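Cellulosomal scaffoldin adaptor protein B (Acetivibrio cellulolyticus, PDB 4UYP) carries a C-terminal type I dockerin, a calcium-binding domain that docks onto a cohesin of the anchoring scaffoldin ScaC in cellulosome assembly. Local coordinates at residues S12-S15 with I16-V19. The protein carries 2 engineered substitutions. Sequence-based numbering, arbitrary orientation. Where two conformers were deposited one is given.
Engineered in segment 12-15: Ser-15 (natural residue Ile). Engineered in segment 16-19: Ile-16 (natural residue Asn). With CA (calcium ion), chain L.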
ATOM      1  N   SER B  12      17.511  26.501   9.023  1.00 18.20           N
ATOM      2  CA  SER B  12      16.657  27.462   8.458  0.50 17.19           C
ATOM      3  C   SER B  12      15.445  26.747   7.837  1.00 15.93           C
ATOM      4  O   SER B  12      15.696  25.707   7.241  1.00 15.98           O
ATOM      5  CB  SER B  12      17.442  28.068   7.326  0.50 19.54           C
ATOM      6  OG  SER B  12      16.813  29.151   6.752  0.50 21.14           O
ATOM      7  N   VAL B  13      14.245  27.318   7.929  1.00 15.38           N
ATOM      8  CA  VAL B  13      13.085  26.745   7.236  1.00 14.44           C
ATOM      9  C   VAL B  13      12.986  27.443   5.894  1.00 15.53           C
ATOM     10  O   VAL B  13      12.835  28.655   5.764  1.00 15.10           O
ATOM     11  CB  VAL B  13      11.823  26.988   8.058  1.00 15.34           C
ATOM     12  CG1 VAL B  13      10.663  26.249   7.384  1.00 16.24           C
ATOM     13  CG2 VAL B  13      12.027  26.393   9.466  1.00 17.31           C
ATOM     14  N   ARG B  14      13.066  26.622   4.826  1.00 14.35           N
ATOM     15  CA  ARG B  14      13.252  27.120   3.457  1.00 15.55           C
ATOM     16  C   ARG B  14      12.349  26.337   2.534  1.00 13.46           C
ATOM     17  O   ARG B  14      11.857  25.287   2.865  1.00 12.30           O
ATOM     18  CB  ARG B  14      14.683  26.898   2.973  1.00 15.69           C
ATOM     19  CG  ARG B  14      15.727  27.443   3.925  1.00 17.66           C
ATOM     20  CD  ARG B  14      15.519  28.944   3.904  1.00 19.39           C
ATOM     21  NE  ARG B  14      16.160  29.653   2.832  1.00 21.04           N
ATOM     22  CZ  ARG B  14      17.511  29.788   2.626  1.00 25.46           C
ATOM     23  NH1 ARG B  14      18.388  29.258   3.500  1.00 25.60           N
ATOM     24  NH2 ARG B  14      18.010  30.460   1.534  1.00 23.15           N
ATOM     25  N   SER B  15      12.231  26.853   1.326  1.00 12.63           N
ATOM     26  CA  SER B  15      11.351  26.180   0.314  0.50 11.57           C
ATOM     27  C   SER B  15      11.650  24.711   0.157  1.00 11.46           C
ATOM     28  O   SER B  15      10.755  23.819  -0.015  1.00 12.48           O
ATOM     29  CB  SER B  15      11.433  26.864  -1.023  0.50 11.55           C
ATOM     30  OG  SER B  15      10.861  28.164  -0.929  0.50 10.79           O
ATOM     31  N   ILE B  16      12.966  24.403   0.122  1.00 11.11           N
ATOM     32  CA  ILE B  16      13.367  23.014  -0.136  1.00 11.78           C
ATOM     33  C   ILE B  16      12.890  22.061   0.941  1.00 12.13           C
ATOM     34  O   ILE B  16      12.653  20.891   0.702  1.00 11.97           O
ATOM     35  CB  ILE B  16      14.885  22.913  -0.388  1.00 12.01           C
ATOM     36  CG1 ILE B  16      15.289  21.594  -1.110  1.00 12.87           C
ATOM     37  CG2 ILE B  16      15.663  23.060   0.924  1.00 14.72           C
ATOM     38  CD1 ILE B  16      14.773  21.519  -2.584  1.00 14.07           C
ATOM     39  N   ASP B  17      12.774  22.560   2.220  1.00 11.15           N
ATOM     40  CA  ASP B  17      12.258  21.691   3.281  1.00 11.36           C
ATOM     41  C   ASP B  17      10.878  21.139   2.915  1.00 11.62           C
ATOM     42  O   ASP B  17      10.610  20.000   3.220  1.00 11.99           O
ATOM     43  CB  ASP B  17      12.238  22.476   4.635  1.00 13.16           C
ATOM     44  CG  ASP B  17      13.655  22.794   5.180  1.00 14.93           C
ATOM     45  OD1 ASP B  17      14.487  21.878   5.398  1.00 14.26           O
ATOM     46  OD2 ASP B  17      13.929  24.001   5.449  1.00 13.64           O
ATOM     47  N   ALA B  18      10.022  21.969   2.307  1.00 11.18           N
ATOM     48  CA  ALA B  18       8.676  21.475   2.006  1.00 10.93           C
ATOM     49  C   ALA B  18       8.777  20.489   0.847  1.00 11.18           C
ATOM     50  O   ALA B  18       7.954  19.576   0.766  1.00 10.33           O
ATOM     51  CB  ALA B  18       7.774  22.686   1.596  1.00 11.41           C
ATOM     52  N   VAL B  19       9.717  20.716  -0.102  1.00 10.28           N
ATOM     53  CA  VAL B  19       9.938  19.724  -1.173  1.00  9.95           C
ATOM     54  C   VAL B  19      10.344  18.371  -0.605  1.00 10.18           C
ATOM     55  O   VAL B  19       9.853  17.294  -1.049  1.00 10.74           O
ATOM     56  CB  VAL B  19      10.963  20.234  -2.124  1.00 10.26           C
ATOM     57  CG1 VAL B  19      11.217  19.168  -3.223  1.00 10.95           C
ATOM     58  CG2 VAL B  19      10.530  21.521  -2.857  1.00 12.12           C
TER
HETATM   59 CA    CA L 201      16.178  23.664   6.181  1.00 14.74          CA
HETATM   60  O   HOH W   1      16.715  24.050   3.866  1.00 13.15           O
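Asp-17 and Ser-12 meet at a calcium ion: both carboxylate oxygens of Asp-17 bind it, OD2 at 2.4 Å and OD1 at 2.6 Å from the metal, so the coordination is bidentate and nearly symmetric. The backbone O of Ser-12 and a water are further ligands, and Asp-6, Asp-8 and Asn-10 complete the site.

OD2 of Asp-17 has a second task. It accepts the backbone N-H of Arg-14 at 2.8 Å between N and OD2, bent to 146° at the hydrogen, on the anti lone pair that faces away from OD1. With CG beside the backbone N (chi1 -68°), the carboxylate turns back toward the loop. A reciprocal bond runs from Asp-17 N to Arg-14 O (2.9 Å), approaching 51° out of the carbonyl plane. The O of Ser-15, an engineered residue, takes a straighter bond from Val-19 N (3.3 Å) and a weak one from Ala-18 N.

Packing is thinner. CB of Arg-14 lies 3.9 Å from OD2 of Asp-17, but the bent arginine chain leads its guanidinium elsewhere, with NE 6.6 Å from that oxygen; no salt bridge forms. Val-13 and Ala-18 both rest on Val-57 of helix 51-61, joining the loop and the helix start to the second half of the domain. Engineered Ile-16 touches Asp-8.

Two N-H...O bonds thus pair Arg-14 with Asp-17 where the EF-hand-like loop enters its helix. Because OD2 serves metal and amide together, calcium binding and the loop-to-helix turn are probably coupled, and the cation and the N-H would both be expected to favour a charged carboxylate.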